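Local coordinates for protein 3-oxo-glucose-6-phosphate:glutamate aminotransferase (PDB 4K2M) that catalyses the reversible pyridoxal phosphate-dependent transamination of 3-dehydro-glucose 6-phosphate with glutamate, giving kanosamine 6-phosphate on the way to the antibiotic kanosamine, at residues G305-R308 with M309-L312; S244-P247 with Y248-F251; E82-D85 with I86-L90. All coordinates share one frame; numbering follows the deposited sequence.

Contact 1. Residues G305-R308 with M309-L312; sequences GLER and MKYL
Glu307 and Lys310 meet because one side chain folds and the other stays straight. In the glutamate the bend at chi2 (-52°) turns the carboxylate across toward the lysine, whereas the lysine runs extended beyond CG. The two chains run alongside each other, and Lys310 NZ reaches Glu307 OE1 at 2.9 Å in a salt bridge. The ammonium approaches this oxygen on its syn side, 28° out of the carboxylate plane; the methylenes of Lys310 pass over Glu307 O on the way, with CG 3.3 Å from it. On another side of the turn Met309 extends with CG anti to its backbone N and then turns at the sulfur, leaving CE 3.9 Å from Leu306 CD2. Phe108 and Val111 of helix 103-116 also touch this methionine.

The backbone tightens here as helix 299-308 ends. Met309 N still bonds to Gly305 O at 2.9 Å in the alpha-helical pattern, but Lys310 N goes to Glu307 O and Tyr311 N to Arg308 O, both at 3.1 Å, the three-residue spacing of a 3-10 turn. The Tyr311 ring presents its edge to Glu307 O, nearly in plane. The polar ends of Arg308 and Tyr311 turn elsewhere, to Glu82 and Asp85 of helix 80-93.

Ion pairing at i and i+3 therefore spans the change from alpha to 3-10 geometry on a partly exposed side, while Met309 fills the buried one. The nearby ammonium would probably favour the ionised carboxylate of Glu307 and lower its pKa.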
loop_
_atom_site.group_PDB
_atom_site.type_symbol
_atom_site.label_atom_id
_atom_site.label_comp_id
_atom_site.label_asym_id
_atom_site.label_seq_id
_atom_site.Cartn_x
_atom_site.Cartn_y
_atom_site.Cartn_z
ATOM N N GLY A 305 -13.483 0.807 -4.702
ATOM C CA GLY A 305 -13.908 -0.583 -4.653
ATOM C C GLY A 305 -15.412 -0.724 -4.584
ATOM O O GLY A 305 -15.993 -1.638 -5.187
ATOM N N LEU A 306 -16.054 0.193 -3.865
ATOM C CA LEU A 306 -17.502 0.137 -3.725
ATOM C C LEU A 306 -18.165 0.439 -5.066
ATOM O O LEU A 306 -19.309 0.052 -5.294
ATOM C CB LEU A 306 -17.978 1.097 -2.637
ATOM C CG LEU A 306 -17.635 0.586 -1.240
ATOM C CD1 LEU A 306 -17.734 1.680 -0.189
ATOM C CD2 LEU A 306 -18.549 -0.591 -0.871
ATOM N N GLU A 307 -17.451 1.124 -5.955
ATOM C CA GLU A 307 -17.976 1.349 -7.306
ATOM C C GLU A 307 -17.685 0.166 -8.208
ATOM O O GLU A 307 -18.579 -0.344 -8.886
ATOM C CB GLU A 307 -17.382 2.609 -7.937
ATOM C CG GLU A 307 -17.812 3.904 -7.293
ATOM C CD GLU A 307 -19.318 4.023 -7.170
ATOM O OE1 GLU A 307 -20.029 3.716 -8.154
ATOM O OE2 GLU A 307 -19.789 4.399 -6.075
ATOM N N ARG A 308 -16.434 -0.283 -8.231
ATOM C CA ARG A 308 -16.062 -1.321 -9.187
ATOM C C ARG A 308 -16.721 -2.644 -8.857
ATOM O O ARG A 308 -16.920 -3.469 -9.743
ATOM C CB ARG A 308 -14.526 -1.460 -9.295
ATOM C CG ARG A 308 -13.864 -0.168 -9.807
ATOM C CD ARG A 308 -12.441 -0.409 -10.300
ATOM N NE ARG A 308 -12.467 -1.147 -11.560
ATOM C CZ ARG A 308 -11.413 -1.662 -12.182
ATOM N NH1 ARG A 308 -10.185 -1.542 -11.674
ATOM N NH2 ARG A 308 -11.600 -2.290 -13.342
ATOM N N MET A 309 -17.080 -2.842 -7.589
ATOM C CA MET A 309 -17.700 -4.089 -7.165
ATOM C C MET A 309 -19.056 -4.282 -7.811
ATOM O O MET A 309 -19.540 -5.412 -7.898
ATOM C CB MET A 309 -17.858 -4.132 -5.639
ATOM C CG MET A 309 -17.982 -5.537 -5.065
ATOM S SD MET A 309 -17.872 -5.523 -3.255
ATOM C CE MET A 309 -17.939 -3.755 -3.022
ATOM N N LYS A 310 -19.670 -3.190 -8.261
ATOM C CA LYS A 310 -20.991 -3.271 -8.885
ATOM C C LYS A 310 -20.961 -4.078 -10.174
ATOM O O LYS A 310 -22.008 -4.510 -10.668
ATOM C CB LYS A 310 -21.529 -1.870 -9.164
ATOM C CG LYS A 310 -21.689 -1.030 -7.910
ATOM C CD LYS A 310 -22.009 0.411 -8.274
ATOM C CE LYS A 310 -22.307 1.213 -7.016
ATOM N NZ LYS A 310 -22.600 2.637 -7.338
ATOM N N TYR A 311 -19.760 -4.283 -10.703
ATOM C CA TYR A 311 -19.561 -4.977 -11.972
ATOM C C TYR A 311 -19.156 -6.443 -11.789
ATOM O O TYR A 311 -19.067 -7.182 -12.768
ATOM C CB TYR A 311 -18.497 -4.239 -12.819
ATOM C CG TYR A 311 -18.903 -2.836 -13.225
ATOM C CD1 TYR A 311 -19.346 -2.557 -14.514
ATOM C CD2 TYR A 311 -18.848 -1.792 -12.310
ATOM C CE1 TYR A 311 -19.731 -1.256 -14.876
ATOM C CE2 TYR A 311 -19.229 -0.496 -12.662
ATOM C CZ TYR A 311 -19.669 -0.239 -13.936
ATOM O OH TYR A 311 -20.034 1.060 -14.237
ATOM N N LEU A 312 -18.934 -6.878 -10.549
ATOM C CA LEU A 312 -18.329 -8.197 -10.295
ATOM C C LEU A 312 -19.142 -9.417 -10.751
ATOM O O LEU A 312 -18.617 -10.298 -11.432
ATOM C CB LEU A 312 -17.931 -8.344 -8.816
ATOM C CG LEU A 312 -17.343 -9.688 -8.386
ATOM C CD1 LEU A 312 -16.104 -10.026 -9.227
ATOM C CD2 LEU A 312 -17.007 -9.663 -6.881
#

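Contact 2. Residues S244-P247 with Y248-F251; sequences SFNP and YKNF. With O1G (3-deoxy-3-[(E)-({3-hydroxy-2-methyl-5-[(phosphonooxy)methyl]pyridin-4-yl}methylidene)amino]-6-O-phosphono-alpha-D-gluco pyranose), chain C.
Lys249, Asn246, Tyr248 and Ser244 each offer a polar group to the bound aldimine of pyridoxal phosphate and kanosamine 6-phosphate. Lys249 NZ is 2.8 Å from the sugar hydroxyl oxygen O4 and 3.0 Å from Asn246 OD1, both hydrogen bonds. Ser244 OG donates to the cofactor phosphate oxygen OP2 at 2.6 Å. At the far end, on the sugar phosphate, Tyr248 OH donates to OP8 at 2.8 Å, and that oxygen lies at the edge of the tyrosine ring, in its plane; Asn246 ND2 adds a weak bond to OP6.

These groups are positioned by one another. Asn246 OD1 accepts twice, from opposite faces of the amide: Lys249 NZ on one and Tyr248 N, at 2.8 Å, on the other. That double grip fixes the rotation of the amide and leaves ND2 directed at the ligand. Bends at chi2 (-60°) and chi4 (-71°) bring NZ of Lys249 across the amide of Asn246. Ser244 OG accepts from Asn246 N in an ST turn, and Lys249 N closes on Asn246 O at 2.9 Å across a type I beta turn.

Further out, Phe245 and Phe251 pack obliquely, ring centroids 5.1 Å apart, and a water donates to both Ser244 O and Phe251 O. Thr100 and Ser101 of the second subunit press on the turn, Thr100 against Asn246 and Pro247, Ser101 against Tyr248.

With the ligand held as an external aldimine, Lys249 is released from the cofactor. The loop after strand 240-244 is thus the cofactor-lysine loop of an aspartate aminotransferase fold.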
loop_
_atom_site.group_PDB
_atom_site.type_symbol
_atom_site.label_atom_id
_atom_site.label_comp_id
_atom_site.label_asym_id
_atom_site.label_seq_id
_atom_site.Cartn_x
_atom_site.Cartn_y
_atom_site.Cartn_z
ATOM N N SER A 244 -7.027 -10.558 -3.013
ATOM C CA SER A 244 -6.330 -9.422 -3.622
ATOM C C SER A 244 -7.330 -8.623 -4.421
ATOM O O SER A 244 -8.215 -9.207 -5.070
ATOM C CB SER A 244 -5.248 -9.881 -4.595
ATOM O OG SER A 244 -4.735 -8.760 -5.306
ATOM N N PHE A 245 -7.195 -7.297 -4.385
ATOM C CA PHE A 245 -8.002 -6.406 -5.227
ATOM C C PHE A 245 -7.083 -5.636 -6.146
ATOM O O PHE A 245 -7.363 -4.510 -6.546
ATOM C CB PHE A 245 -8.842 -5.438 -4.380
ATOM C CG PHE A 245 -9.678 -6.132 -3.349
ATOM C CD1 PHE A 245 -10.534 -7.167 -3.713
ATOM C CD2 PHE A 245 -9.571 -5.786 -2.012
ATOM C CE1 PHE A 245 -11.296 -7.825 -2.747
ATOM C CE2 PHE A 245 -10.328 -6.432 -1.045
ATOM C CZ PHE A 245 -11.192 -7.450 -1.410
ATOM N N ASN A 246 -5.960 -6.254 -6.483
ATOM C CA ASN A 246 -5.091 -5.698 -7.518
ATOM C C ASN A 246 -5.928 -5.494 -8.803
ATOM O O ASN A 246 -6.886 -6.236 -9.072
ATOM C CB ASN A 246 -3.895 -6.650 -7.709
ATOM C CG ASN A 246 -3.228 -6.510 -9.053
ATOM O OD1 ASN A 246 -3.687 -7.091 -10.041
ATOM N ND2 ASN A 246 -2.112 -5.771 -9.097
ATOM N N PRO A 247 -5.601 -4.468 -9.589
ATOM C CA PRO A 247 -6.453 -4.144 -10.738
ATOM C C PRO A 247 -6.605 -5.228 -11.798
ATOM O O PRO A 247 -7.511 -5.097 -12.626
ATOM C CB PRO A 247 -5.739 -2.942 -11.364
ATOM C CG PRO A 247 -5.052 -2.303 -10.212
ATOM C CD PRO A 247 -4.577 -3.430 -9.353
ATOM N N TYR A 248 -5.740 -6.237 -11.818
ATOM C CA TYR A 248 -5.895 -7.302 -12.802
ATOM C C TYR A 248 -6.775 -8.438 -12.295
ATOM O O TYR A 248 -7.055 -9.379 -13.040
ATOM C CB TYR A 248 -4.545 -7.875 -13.224
ATOM C CG TYR A 248 -3.468 -6.834 -13.416
ATOM C CD1 TYR A 248 -3.723 -5.643 -14.088
ATOM C CD2 TYR A 248 -2.207 -7.037 -12.897
ATOM C CE1 TYR A 248 -2.723 -4.685 -14.240
ATOM C CE2 TYR A 248 -1.215 -6.108 -13.051
ATOM C CZ TYR A 248 -1.468 -4.939 -13.718
ATOM O OH TYR A 248 -0.451 -4.014 -13.843
ATOM N N LYS A 249 -7.205 -8.371 -11.040
ATOM C CA LYS A 249 -8.007 -9.473 -10.480
ATOM C C LYS A 249 -9.457 -9.438 -10.987
ATOM O O LYS A 249 -9.893 -8.465 -11.611
ATOM C CB LYS A 249 -7.969 -9.461 -8.940
ATOM C CG LYS A 249 -6.558 -9.617 -8.331
ATOM C CD LYS A 249 -5.891 -10.925 -8.747
ATOM C CE LYS A 249 -4.433 -10.924 -8.304
ATOM N NZ LYS A 249 -3.653 -9.947 -9.146
ATOM N N ASN A 250 -10.210 -10.504 -10.721
ATOM C CA ASN A 250 -11.606 -10.551 -11.179
ATOM C C ASN A 250 -12.412 -9.365 -10.663
ATOM O O ASN A 250 -13.341 -8.888 -11.318
ATOM C CB ASN A 250 -12.264 -11.862 -10.730
ATOM C CG ASN A 250 -11.841 -13.046 -11.576
ATOM O OD1 ASN A 250 -10.733 -13.076 -12.111
ATOM N ND2 ASN A 250 -12.728 -14.035 -11.707
ATOM N N PHE A 251 -12.061 -8.921 -9.459
ATOM C CA PHE A 251 -12.555 -7.669 -8.905
ATOM C C PHE A 251 -11.321 -6.941 -8.374
ATOM O O PHE A 251 -10.571 -7.497 -7.566
ATOM C CB PHE A 251 -13.523 -7.926 -7.744
ATOM C CG PHE A 251 -13.684 -6.738 -6.830
ATOM C CD1 PHE A 251 -13.933 -5.480 -7.352
ATOM C CD2 PHE A 251 -13.566 -6.881 -5.452
ATOM C CE1 PHE A 251 -14.063 -4.374 -6.527
ATOM C CE2 PHE A 251 -13.703 -5.791 -4.615
ATOM C CZ PHE A 251 -13.950 -4.522 -5.159
HETATM P P O1G C . -1.242 -8.677 -4.422
HETATM C C3A O1G C . -1.669 -13.994 -6.724
HETATM O O3 O1G C . -1.908 -14.139 -8.050
HETATM C C1 O1G C . 0.586 -10.699 -11.683
HETATM N "N1'" O1G C . -1.546 -14.855 -4.525
HETATM C C2 O1G C . 0.055 -11.622 -10.584
HETATM O O2 O1G C . -0.766 -12.592 -11.317
HETATM C C9A O1G C . -1.791 -15.061 -5.829
HETATM C C2A O1G C . -2.205 -16.457 -6.263
HETATM C C3 O1G C . -0.764 -10.891 -9.506
HETATM N "N3'" O1G C . -0.936 -11.889 -8.435
HETATM O O1 O1G C . -0.467 -10.226 -12.538
HETATM C C4 O1G C . -0.075 -9.598 -9.027
HETATM O O4 O1G C . -1.179 -8.883 -8.439
HETATM C C4A O1G C . -1.298 -12.739 -6.275
HETATM C C4B O1G C . -1.136 -11.601 -7.204
HETATM C C5 O1G C . 0.333 -8.792 -10.260
HETATM O O5 O1G C . 1.210 -9.543 -11.108
HETATM C C5A O1G C . -1.045 -12.554 -4.919
HETATM C C5T O1G C . -0.616 -11.243 -4.240
HETATM C C6 O1G C . 1.196 -7.601 -9.949
HETATM C C6A O1G C . -1.172 -13.640 -4.066
HETATM O OP1 O1G C . -0.227 -8.534 -3.308
HETATM O OP2 O1G C . -2.528 -7.977 -4.133
HETATM O OP3 O1G C . -0.619 -8.390 -5.808
HETATM O OP4 O1G C . -1.665 -10.260 -4.403
HETATM O O6 O1G C . 1.375 -6.715 -10.988
HETATM P "P'" O1G C . 1.528 -5.139 -10.708
HETATM O OP6 O1G C . 0.218 -4.709 -10.082
HETATM O OP7 O1G C . 2.730 -4.920 -9.817
HETATM O OP8 O1G C . 1.728 -4.585 -12.121
HETATM O O HOH W 1 -10.494 -9.863 -6.171
HETATM O O HOH W 2 -10.451 -5.723 -12.362
#

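Contact 3. Residues E82-D85 with I86-L90; sequences EVED and ILNTL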
loop_
_atom_site.group_PDB
_atom_site.type_symbol
_atom_site.label_atom_id
_atom_site.label_comp_id
_atom_site.label_asym_id
_atom_site.label_seq_id
_atom_site.Cartn_x
_atom_site.Cartn_y
_atom_site.Cartn_z
ATOM N N GLU A 82 -17.141 2.390 -15.653
ATOM C CA GLU A 82 -16.440 2.359 -14.370
ATOM C C GLU A 82 -15.702 3.666 -14.148
ATOM O O GLU A 82 -15.742 4.231 -13.046
ATOM C CB GLU A 82 -15.465 1.180 -14.309
ATOM C CG GLU A 82 -16.141 -0.172 -14.165
ATOM C CD GLU A 82 -15.158 -1.316 -14.287
ATOM O OE1 GLU A 82 -14.900 -1.753 -15.430
ATOM O OE2 GLU A 82 -14.654 -1.775 -13.241
ATOM N N VAL A 83 -15.043 4.162 -15.193
ATOM C CA VAL A 83 -14.272 5.398 -15.082
ATOM C C VAL A 83 -15.196 6.532 -14.674
ATOM O O VAL A 83 -14.856 7.344 -13.809
ATOM C CB VAL A 83 -13.518 5.739 -16.384
ATOM C CG1 VAL A 83 -12.915 7.141 -16.314
ATOM C CG2 VAL A 83 -12.407 4.720 -16.627
ATOM N N GLU A 84 -16.380 6.575 -15.279
ATOM C CA GLU A 84 -17.360 7.597 -14.932
ATOM C C GLU A 84 -17.806 7.486 -13.467
ATOM O O GLU A 84 -17.834 8.495 -12.747
ATOM C CB GLU A 84 -18.565 7.527 -15.885
ATOM C CG GLU A 84 -19.658 8.537 -15.581
ATOM C CD GLU A 84 -20.683 8.635 -16.703
ATOM O OE1 GLU A 84 -20.534 7.909 -17.708
ATOM O OE2 GLU A 84 -21.629 9.444 -16.583
ATOM N N ASP A 85 -18.134 6.271 -13.024
ATOM C CA ASP A 85 -18.519 6.033 -11.635
ATOM C C ASP A 85 -17.414 6.453 -10.673
ATOM O O ASP A 85 -17.689 7.019 -9.614
ATOM C CB ASP A 85 -18.828 4.551 -11.392
ATOM C CG ASP A 85 -20.127 4.103 -12.039
ATOM O OD1 ASP A 85 -20.928 4.974 -12.436
ATOM O OD2 ASP A 85 -20.349 2.877 -12.134
ATOM N N ILE A 86 -16.170 6.133 -11.027
ATOM C CA ILE A 86 -15.033 6.406 -10.141
ATOM C C ILE A 86 -14.767 7.904 -10.040
ATOM O O ILE A 86 -14.565 8.436 -8.950
ATOM C CB ILE A 86 -13.771 5.646 -10.603
ATOM C CG1 ILE A 86 -13.960 4.135 -10.406
ATOM C CG2 ILE A 86 -12.536 6.123 -9.854
ATOM C CD1 ILE A 86 -13.005 3.292 -11.268
ATOM N N LEU A 87 -14.788 8.594 -11.171
ATOM C CA LEU A 87 -14.622 10.047 -11.160
ATOM C C LEU A 87 -15.710 10.718 -10.329
ATOM O O LEU A 87 -15.448 11.707 -9.638
ATOM C CB LEU A 87 -14.609 10.603 -12.580
ATOM C CG LEU A 87 -13.345 10.313 -13.377
ATOM C CD1 LEU A 87 -13.534 10.695 -14.845
ATOM C CD2 LEU A 87 -12.160 11.079 -12.791
ATOM N N ASN A 88 -16.923 10.181 -10.404
ATOM C CA ASN A 88 -18.045 10.675 -9.606
ATOM C C ASN A 88 -17.832 10.534 -8.101
ATOM O O ASN A 88 -18.074 11.477 -7.345
ATOM C CB ASN A 88 -19.355 9.981 -10.004
ATOM C CG ASN A 88 -19.978 10.581 -11.250
ATOM O OD1 ASN A 88 -19.773 11.756 -11.546
ATOM N ND2 ASN A 88 -20.739 9.772 -11.989
ATOM N N THR A 89 -17.393 9.356 -7.663
ATOM C CA THR A 89 -17.172 9.144 -6.235
ATOM C C THR A 89 -15.965 9.949 -5.729
ATOM O O THR A 89 -15.981 10.458 -4.608
ATOM C CB THR A 89 -17.072 7.634 -5.843
ATOM O OG1 THR A 89 -17.374 7.479 -4.448
ATOM C CG2 THR A 89 -15.681 7.068 -6.113
ATOM N N LEU A 90 -14.941 10.093 -6.566
ATOM C CA LEU A 90 -13.745 10.834 -6.176
ATOM C C LEU A 90 -14.041 12.324 -6.073
ATOM O O LEU A 90 -13.389 13.048 -5.326
ATOM C CB LEU A 90 -12.600 10.582 -7.153
ATOM C CG LEU A 90 -12.110 9.129 -7.147
ATOM C CD1 LEU A 90 -10.857 8.966 -7.997
ATOM C CD2 LEU A 90 -11.879 8.610 -5.709
HETATM O O HOH W 3 -18.073 11.386 -14.039
#
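Val83 and Leu87 run alongside each other on one flank of the helix, with Val83 CG1 3.9 Å from Leu87 CD1. Val83 holds CG1 anti to its backbone N (chi1 171°), which sets that methyl against the leucine. One residue along, Glu84 and Asn88 repeat the i, i+4 pairing on a solvent-facing flank. They too are aligned, but carboxylate and amide planes are 61° apart, and the contact is of Glu84 CG with Asn88 ND2 at 3.9 Å. A water reaches Glu84 O at 3.2 Å and, weakly, Asn88 OD1. Ile86 leans back over the preceding turn, CG1 3.2 Å from Glu82 O.

Regular alpha-helical bonds carry the backbone, from Ile86 N to Glu82 O at 2.8 Å through Thr89 N to Asp85 O at 3.1 Å.

Besides their main partners Arg308 and Tyr311, the two acids bond further: Glu82 OE1 accepts from Thr79 N, and Asp85 forms a salt bridge with Arg42. Ile86 packs on Ile304 and Arg308 of helix 299-308, while Leu94 of the second subunit packs against Val83, Ile86 and Leu87. Helix 80-93 thus lies between helix 299-308 and the dimer partner, where Leu90 meets its own counterpart.

Contact 1 is the hub of the three. Its centre lies about 11 Å from that of contact 2 and equally about 11 Å from that of contact 3. Toward contact 3 the joins are polar: Arg308 NE pairs with Glu82 OE2 at 2.8 Å, and Tyr311 OH probably hydrogen-bonds Asp85 OD2, also at 2.8 Å. Toward contact 2 they are packing, with Phe251 CZ 3.5 Å from Gly305 O. Contacts 2 and 3 do not touch, their nearest atoms being about 7 Å apart, though both meet the second subunit. Only contact 2 binds the aldimine; the nearest atoms of the Arg308 side chain and the aldimine are about 11 Å apart.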